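Side-chain contacts in sterol regulatory element-binding protein cleavage-activating protein (Schizosaccharomyces pombe, PDB 4YHC), which escorts the sterol-regulated transcription factor precursor Sre1 for processing when sterol or oxygen is low, the present chain being the escort's WD40 domain: residues Leu54-Leu59 / Cys63-Leu68; Leu97-Val102 / Ser106-His111. The protein carries 9 engineered substitutions. All coordinates share one frame; numbering follows the deposited sequence.

How the interactions relate
Following the chain from its N terminus, interaction 1 (54-59 with 63-68) closes a short hairpin at the end of predicted WD repeat 1, and interaction 2 (97-102 with 106-111) then does the same in repeat 2. The loops are in series, neither nested nor crossed; each pairs the last two strands of a four-stranded antiparallel sheet, as in neighbouring blades of a beta-propeller. The centres of the two contacts lie about 15 Å apart, yet the two touch: Val56 CG2 is 3.8 Å from Val102 CG1, and Leu66 CD1 reaches both Val102 and Leu100. The face of the first hairpin that carries Val56 and Leu66 therefore packs against Leu100 and Val102, at the end of strand 96-101. A classic beta bulge interrupts both pairings.

Interaction 1 (Leu54-Leu59 / Cys63-Leu68); sequences LVVWDL and CTKLVL
The Trp57 indole lies with one face against the backbone of Cys63, whose N sits 3.7 Å above the ring plane, offset toward the rim. Thr64 OG1 comes to the ring edge in plane, 3.6 Å from Trp57 CZ3, and Leu59 CD1, just past the end of the strand, also meets the edge. With CG opposite the backbone N (chi1 173°), the indole leans toward the partner strand, which explains the close approach of Trp57 CE3 to Cys63 C. On the other face of the hairpin, Val56 works with both branches: CG1 touches Leu66 CB at 3.8 Å, while CG2 meets Lys65 CD. Leu54 and Leu66 meet through their CD1 methyls at 4.0 Å. Val56 meets both Lys65 and Leu66 because of a classic bulge: both face it, and its O takes a 2.7 Å bond from Lys65 N and a weak one from Leu66 N. The donor Lys65 N is tilted 27° from the carbonyl plane. From the bulge the Lys65 side chain crosses Asp58, with CE 3.1 Å from Asp58 OD2 and only a long salt bridge from NZ. Each charge has another partner, Glu103 for Lys65 NZ and Gln61 N for Asp58 OD1. Strand 54-58 is an inner strand, bonded on its other side to strand 44-49 through Val55 with Ser47 and Trp57 with Phe45, whereas strand 63-68 is an edge strand of this four-stranded sheet.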
ATOM      1  N   LEU A  54       3.143   8.060  18.122  1.00 22.31           N
ATOM      2  CA  LEU A  54       2.297   7.155  17.392  1.00 30.45           C
ATOM      3  C   LEU A  54       0.834   7.446  17.640  1.00 22.84           C
ATOM      4  O   LEU A  54       0.392   7.527  18.769  1.00 24.61           O
ATOM      5  CB  LEU A  54       2.588   5.767  17.876  1.00 22.83           C
ATOM      6  CG  LEU A  54       2.201   4.440  17.215  1.00 30.74           C
ATOM      7  CD1 LEU A  54       1.223   3.629  17.971  1.00 36.43           C
ATOM      8  CD2 LEU A  54       1.949   4.386  15.732  1.00 17.70           C
ATOM      9  N   VAL A  55       0.074   7.442  16.574  1.00 18.56           N
ATOM     10  CA  VAL A  55      -1.373   7.514  16.652  1.00 26.12           C
ATOM     11  C   VAL A  55      -1.938   6.355  15.817  1.00 21.48           C
ATOM     12  O   VAL A  55      -1.581   6.183  14.597  1.00 17.89           O
ATOM     13  CB  VAL A  55      -1.911   8.872  16.104  1.00 23.67           C
ATOM     14  CG1 VAL A  55      -3.433   8.880  16.125  1.00 24.04           C
ATOM     15  CG2 VAL A  55      -1.314  10.086  16.864  1.00 19.31           C
ATOM     16  N   VAL A  56      -2.763   5.537  16.450  1.00 20.51           N
ATOM     17  CA  VAL A  56      -3.487   4.572  15.716  1.00 20.97           C
ATOM     18  C   VAL A  56      -5.008   4.886  15.756  1.00 26.64           C
ATOM     19  O   VAL A  56      -5.590   5.214  16.808  1.00 21.89           O
ATOM     20  CB  VAL A  56      -3.009   3.100  15.864  1.00 29.70           C
ATOM     21  CG1 VAL A  56      -1.823   2.898  16.800  1.00 22.09           C
ATOM     22  CG2 VAL A  56      -4.077   2.044  15.835  1.00 27.28           C
ATOM     23  N   TRP A  57      -5.583   4.835  14.552  1.00 20.27           N
ATOM     24  CA  TRP A  57      -6.882   5.483  14.259  1.00 24.22           C
ATOM     25  C   TRP A  57      -7.742   4.476  13.562  1.00 21.63           C
ATOM     26  O   TRP A  57      -7.299   3.858  12.624  1.00 21.30           O
ATOM     27  CB  TRP A  57      -6.575   6.698  13.365  1.00 20.74           C
ATOM     28  CG  TRP A  57      -7.777   7.380  12.835  1.00 22.24           C
ATOM     29  CD1 TRP A  57      -8.320   7.266  11.566  1.00 22.82           C
ATOM     30  CD2 TRP A  57      -8.574   8.297  13.545  1.00 22.12           C
ATOM     31  NE1 TRP A  57      -9.408   8.095  11.471  1.00 25.45           N
ATOM     32  CE2 TRP A  57      -9.591   8.724  12.682  1.00 25.89           C
ATOM     33  CE3 TRP A  57      -8.513   8.827  14.842  1.00 25.85           C
ATOM     34  CZ2 TRP A  57     -10.542   9.647  13.072  1.00 28.81           C
ATOM     35  CZ3 TRP A  57      -9.488   9.730  15.242  1.00 26.42           C
ATOM     36  CH2 TRP A  57     -10.473  10.134  14.354  1.00 29.34           C
ATOM     37  N   ASP A  58      -8.990   4.318  14.027  1.00 25.61           N
ATOM     38  CA  ASP A  58      -9.990   3.477  13.380  1.00 23.00           C
ATOM     39  C   ASP A  58     -10.714   4.287  12.292  1.00 18.32           C
ATOM     40  O   ASP A  58     -11.424   5.238  12.549  1.00 19.37           O
ATOM     41  CB  ASP A  58     -11.021   2.911  14.397  1.00 24.05           C
ATOM     42  CG  ASP A  58     -11.857   1.838  13.771  1.00 38.00           C
ATOM     43  OD1 ASP A  58     -12.648   2.162  12.845  1.00 32.27           O
ATOM     44  OD2 ASP A  58     -11.630   0.628  14.061  1.00 43.84           O
ATOM     45  N   LEU A  59     -10.512   3.916  11.064  1.00 18.62           N
ATOM     46  CA  LEU A  59     -10.930   4.748   9.924  1.00 20.97           C
ATOM     47  C   LEU A  59     -12.480   4.828   9.836  1.00 28.21           C
ATOM     48  O   LEU A  59     -13.027   5.873   9.591  1.00 29.19           O
ATOM     49  CB  LEU A  59     -10.429   4.069   8.668  1.00 19.67           C
ATOM     50  CG  LEU A  59      -9.180   4.532   7.874  1.00 31.52           C
ATOM     51  CD1 LEU A  59      -8.437   5.676   8.441  1.00 33.53           C
ATOM     52  CD2 LEU A  59      -8.239   3.413   7.516  1.00 21.08           C
ATOM     53  N   CYS A  63     -12.313   7.088  15.334  1.00 28.43           N
ATOM     54  CA  CYS A  63     -11.734   7.298  16.653  1.00 28.86           C
ATOM     55  C   CYS A  63     -10.368   6.718  16.844  1.00 29.62           C
ATOM     56  O   CYS A  63      -9.916   5.822  16.109  1.00 27.73           O
ATOM     57  CB  CYS A  63     -12.638   6.745  17.727  1.00 28.54           C
ATOM     58  SG  CYS A  63     -12.921   5.025  17.481  1.00 46.32           S
ATOM     59  N   THR A  64      -9.737   7.266  17.865  1.00 26.92           N
ATOM     60  CA  THR A  64      -8.442   6.910  18.277  1.00 30.83           C
ATOM     61  C   THR A  64      -8.460   5.573  18.988  1.00 31.85           C
ATOM     62  O   THR A  64      -9.272   5.347  19.849  1.00 30.42           O
ATOM     63  CB  THR A  64      -7.943   8.028  19.213  1.00 35.56           C
ATOM     64  OG1 THR A  64      -7.957   9.273  18.487  1.00 45.25           O
ATOM     65  CG2 THR A  64      -6.605   7.812  19.584  1.00 41.37           C
ATOM     66  N   LYS A  65      -7.522   4.709  18.647  1.00 27.45           N
ATOM     67  CA  LYS A  65      -7.367   3.464  19.312  1.00 27.69           C
ATOM     68  C   LYS A  65      -6.181   3.524  20.277  1.00 36.49           C
ATOM     69  O   LYS A  65      -6.219   2.928  21.330  1.00 33.96           O
ATOM     70  CB  LYS A  65      -7.133   2.347  18.312  1.00 20.65           C
ATOM     71  CG  LYS A  65      -8.271   2.077  17.351  1.00 29.51           C
ATOM     72  CD  LYS A  65      -7.818   0.996  16.339  1.00 35.29           C
ATOM     73  CE  LYS A  65      -8.989   0.243  15.729  1.00 53.06           C
ATOM     74  NZ  LYS A  65      -8.731  -1.218  15.786  1.00 66.47           N
ATOM     75  N   LEU A  66      -5.109   4.213  19.916  1.00 35.02           N
ATOM     76  CA  LEU A  66      -3.912   4.219  20.757  1.00 29.69           C
ATOM     77  C   LEU A  66      -3.194   5.469  20.358  1.00 32.04           C
ATOM     78  O   LEU A  66      -3.083   5.774  19.165  1.00 24.88           O
ATOM     79  CB  LEU A  66      -3.037   2.983  20.408  1.00 28.22           C
ATOM     80  CG  LEU A  66      -2.053   2.322  21.363  1.00 38.52           C
ATOM     81  CD1 LEU A  66      -0.926   1.597  20.637  1.00 35.17           C
ATOM     82  CD2 LEU A  66      -1.469   3.351  22.299  1.00 44.61           C
ATOM     83  N   VAL A  67      -2.737   6.222  21.342  1.00 25.17           N
ATOM     84  CA  VAL A  67      -1.977   7.385  21.098  1.00 29.91           C
ATOM     85  C   VAL A  67      -0.799   7.257  22.017  1.00 35.25           C
ATOM     86  O   VAL A  67      -0.991   7.018  23.231  1.00 32.82           O
ATOM     87  CB  VAL A  67      -2.704   8.675  21.472  1.00 32.67           C
ATOM     88  CG1 VAL A  67      -1.763   9.840  21.324  1.00 33.68           C
ATOM     89  CG2 VAL A  67      -3.913   8.910  20.593  1.00 36.42           C
ATOM     90  N   LEU A  68       0.404   7.334  21.454  1.00 25.49           N
ATOM     91  CA  LEU A  68       1.630   7.401  22.290  1.00 28.36           C
ATOM     92  C   LEU A  68       2.451   8.586  21.923  1.00 31.39           C
ATOM     93  O   LEU A  68       2.876   8.734  20.786  1.00 29.10           O
ATOM     94  CB  LEU A  68       2.462   6.121  22.240  1.00 28.02           C
ATOM     95  CG  LEU A  68       1.788   4.850  22.800  1.00 37.52           C
ATOM     96  CD1 LEU A  68       2.539   3.593  22.452  1.00 36.12           C
ATOM     97  CD2 LEU A  68       1.565   4.905  24.327  1.00 37.85           C
TER

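Interaction 2 (Leu97-Val102 / Ser106-His111); sequences LFILNV and SLMLQH. Engineered in segment 106-111: Ser106 (natural residue Cys).
Leu97 and His111 lie side by side, Leu97 CG 3.9 Å from His111 CB, while Leu97 CD1 meets Leu109 CD2 at 3.8 Å. That same Leu109 methyl touches Ile99 CG1, so one branch serves two residues of the facing strand. Near the turn, Met108 bends at chi2 (-67°), which carries SD across to Asn101 CB, 3.6 Å away. On the opposite face Phe98 and Gln110 run alongside each other, CE2 to CD 3.9 Å, with ring and amide planes 47° apart. Leu107 CD2 reaches Phe98 CB and Ile99 O. The backbone sets these positions: this is an antiparallel hairpin with a classic bulge, the outer strand pair of a WD40 blade, in which Ile99 O receives Met108 N at 2.8 Å and Leu109 N weakly. The backbone O of the engineered Ser106 accepts Asn101 N at 2.8 Å. Replacing Leu97 by an alanine would probably take from Leu109 CD2 its contact with Leu97 CD1, leaving it Ile99 CG1 alone of the two, and open a gap beside His111 CB. Farther out, Asn101 OD1 bonds Ser104 N in the turn. Strand 161-170 of the next sheet meets Leu97, Leu109 and His111 through Ile163.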
ATOM      1  N   LEU A  97      11.263  -5.599  20.045  1.00 25.96           N
ATOM      2  CA  LEU A  97       9.972  -5.570  19.416  1.00 27.10           C
ATOM      3  C   LEU A  97       8.868  -5.591  20.456  1.00 32.17           C
ATOM      4  O   LEU A  97       8.969  -6.240  21.540  1.00 25.15           O
ATOM      5  CB  LEU A  97       9.838  -6.683  18.379  1.00 26.34           C
ATOM      6  CG  LEU A  97       9.545  -8.099  18.824  1.00 25.89           C
ATOM      7  CD1 LEU A  97       8.077  -8.447  18.921  1.00 21.14           C
ATOM      8  CD2 LEU A  97      10.216  -9.048  17.831  1.00 28.16           C
ATOM      9  N   PHE A  98       7.826  -4.844  20.137  1.00 17.64           N
ATOM     10  CA  PHE A  98       6.703  -4.669  21.002  1.00 19.98           C
ATOM     11  C   PHE A  98       5.449  -4.973  20.229  1.00 23.47           C
ATOM     12  O   PHE A  98       5.232  -4.420  19.164  1.00 26.48           O
ATOM     13  CB  PHE A  98       6.657  -3.207  21.437  1.00 19.71           C
ATOM     14  CG  PHE A  98       7.935  -2.643  22.038  1.00 21.63           C
ATOM     15  CD1 PHE A  98       8.884  -2.038  21.262  1.00 25.89           C
ATOM     16  CD2 PHE A  98       8.098  -2.567  23.425  1.00 25.99           C
ATOM     17  CE1 PHE A  98      10.006  -1.434  21.792  1.00 26.32           C
ATOM     18  CE2 PHE A  98       9.216  -1.940  23.982  1.00 26.71           C
ATOM     19  CZ  PHE A  98      10.192  -1.393  23.158  1.00 24.54           C
ATOM     20  N   ILE A  99       4.566  -5.790  20.769  1.00 24.02           N
ATOM     21  CA  ILE A  99       3.323  -6.176  20.114  1.00 26.12           C
ATOM     22  C   ILE A  99       2.183  -5.641  20.949  1.00 27.07           C
ATOM     23  O   ILE A  99       2.008  -6.085  22.126  1.00 24.43           O
ATOM     24  CB  ILE A  99       3.121  -7.701  20.036  1.00 29.60           C
ATOM     25  CG1 ILE A  99       4.285  -8.389  19.314  1.00 29.80           C
ATOM     26  CG2 ILE A  99       1.762  -8.036  19.422  1.00 24.40           C
ATOM     27  CD1 ILE A  99       4.573  -7.906  17.925  1.00 29.06           C
ATOM     28  N   LEU A 100       1.438  -4.700  20.366  1.00 20.71           N
ATOM     29  CA  LEU A 100       0.289  -4.095  21.014  1.00 24.17           C
ATOM     30  C   LEU A 100      -1.034  -4.487  20.436  1.00 27.58           C
ATOM     31  O   LEU A 100      -1.243  -4.538  19.207  1.00 20.51           O
ATOM     32  CB  LEU A 100       0.369  -2.593  20.987  1.00 24.21           C
ATOM     33  CG  LEU A 100       1.534  -1.968  21.753  1.00 37.14           C
ATOM     34  CD1 LEU A 100       2.244  -1.066  20.769  1.00 40.94           C
ATOM     35  CD2 LEU A 100       1.129  -1.178  23.014  1.00 27.08           C
ATOM     36  N   ASN A 101      -1.961  -4.662  21.333  1.00 24.02           N
ATOM     37  CA  ASN A 101      -3.323  -4.911  20.984  1.00 25.85           C
ATOM     38  C   ASN A 101      -3.919  -3.537  20.802  1.00 28.71           C
ATOM     39  O   ASN A 101      -3.860  -2.702  21.726  1.00 29.95           O
ATOM     40  CB  ASN A 101      -3.980  -5.682  22.117  1.00 25.28           C
ATOM     41  CG  ASN A 101      -5.381  -6.122  21.786  1.00 36.92           C
ATOM     42  OD1 ASN A 101      -6.143  -5.428  21.120  1.00 32.65           O
ATOM     43  ND2 ASN A 101      -5.713  -7.305  22.221  1.00 41.24           N
ATOM     44  N   VAL A 102      -4.473  -3.236  19.617  1.00 28.50           N
ATOM     45  CA  VAL A 102      -5.017  -1.871  19.449  1.00 28.77           C
ATOM     46  C   VAL A 102      -6.533  -1.844  19.660  1.00 34.82           C
ATOM     47  O   VAL A 102      -7.053  -0.786  19.956  1.00 36.29           O
ATOM     48  CB  VAL A 102      -4.630  -1.166  18.135  1.00 32.08           C
ATOM     49  CG1 VAL A 102      -3.155  -0.767  18.153  1.00 32.75           C
ATOM     50  CG2 VAL A 102      -4.912  -2.027  16.936  1.00 27.41           C
ATOM     51  N   SER A 106      -3.391  -2.707  24.918  1.00 34.83           N
ATOM     52  CA  SER A 106      -2.399  -3.181  25.876  1.00 36.13           C
ATOM     53  C   SER A 106      -1.169  -3.738  25.167  1.00 33.12           C
ATOM     54  O   SER A 106      -1.232  -4.097  23.973  1.00 28.84           O
ATOM     55  CB  SER A 106      -2.984  -4.281  26.698  1.00 40.07           C
ATOM     56  OG  SER A 106      -3.398  -5.302  25.865  1.00 46.49           O
ATOM     57  N   LEU A 107      -0.089  -3.847  25.935  1.00 28.89           N
ATOM     58  CA  LEU A 107       1.149  -4.420  25.497  1.00 30.20           C
ATOM     59  C   LEU A 107       1.019  -5.882  25.721  1.00 31.69           C
ATOM     60  O   LEU A 107       0.814  -6.315  26.839  1.00 34.01           O
ATOM     61  CB  LEU A 107       2.298  -3.901  26.330  1.00 32.54           C
ATOM     62  CG  LEU A 107       3.708  -3.700  25.741  1.00 35.58           C
ATOM     63  CD1 LEU A 107       4.729  -4.085  26.766  1.00 35.65           C
ATOM     64  CD2 LEU A 107       4.022  -4.338  24.418  1.00 29.31           C
ATOM     65  N   MET A 108       1.120  -6.656  24.667  1.00 27.99           N
ATOM     66  CA  MET A 108       0.911  -8.081  24.752  1.00 32.79           C
ATOM     67  C   MET A 108       2.262  -8.740  24.953  1.00 37.71           C
ATOM     68  O   MET A 108       2.378  -9.793  25.571  1.00 33.22           O
ATOM     69  CB  MET A 108       0.331  -8.666  23.457  1.00 28.59           C
ATOM     70  CG  MET A 108      -0.879  -7.986  22.878  1.00 40.61           C
ATOM     71  SD  MET A 108      -2.264  -8.209  23.993  1.00 70.88           S
ATOM     72  CE  MET A 108      -2.702  -9.894  23.611  1.00 60.63           C
ATOM     73  N   LEU A 109       3.294  -8.157  24.378  1.00 30.27           N
ATOM     74  CA  LEU A 109       4.570  -8.855  24.349  1.00 27.26           C
ATOM     75  C   LEU A 109       5.672  -7.881  24.038  1.00 31.47           C
ATOM     76  O   LEU A 109       5.478  -6.873  23.309  1.00 31.51           O
ATOM     77  CB  LEU A 109       4.509 -10.012  23.337  1.00 28.58           C
ATOM     78  CG  LEU A 109       5.761 -10.810  23.023  1.00 35.61           C
ATOM     79  CD1 LEU A 109       5.388 -12.197  22.578  1.00 37.26           C
ATOM     80  CD2 LEU A 109       6.591 -10.169  21.927  1.00 36.06           C
ATOM     81  N   GLN A 110       6.816  -8.162  24.640  1.00 25.14           N
ATOM     82  CA  GLN A 110       8.049  -7.455  24.377  1.00 26.37           C
ATOM     83  C   GLN A 110       9.148  -8.484  24.238  1.00 31.18           C
ATOM     84  O   GLN A 110       9.215  -9.388  25.046  1.00 34.91           O
ATOM     85  CB  GLN A 110       8.323  -6.505  25.505  1.00 31.39           C
ATOM     86  CG  GLN A 110       9.625  -5.753  25.404  1.00 40.48           C
ATOM     87  CD  GLN A 110       9.802  -4.815  26.574  1.00 39.01           C
ATOM     88  OE1 GLN A 110       8.833  -4.393  27.151  1.00 44.05           O
ATOM     89  NE2 GLN A 110      11.035  -4.459  26.896  1.00 42.25           N
ATOM     90  N   HIS A 111      10.036  -8.323  23.253  1.00 30.17           N
ATOM     91  CA  HIS A 111      11.010  -9.352  22.896  1.00 28.93           C
ATOM     92  C   HIS A 111      12.240  -8.727  22.306  1.00 35.95           C
ATOM     93  O   HIS A 111      12.120  -7.905  21.382  1.00 34.70           O
ATOM     94  CB  HIS A 111      10.437 -10.326  21.868  1.00 23.70           C
ATOM     95  CG  HIS A 111      11.297 -11.525  21.641  1.00 32.34           C
ATOM     96  ND1 HIS A 111      11.228 -12.645  22.443  1.00 33.44           N
ATOM     97  CD2 HIS A 111      12.236 -11.790  20.696  1.00 27.42           C
ATOM     98  CE1 HIS A 111      12.091 -13.550  22.003  1.00 34.91           C
ATOM     99  NE2 HIS A 111      12.723 -13.047  20.950  1.00 37.18           N
TER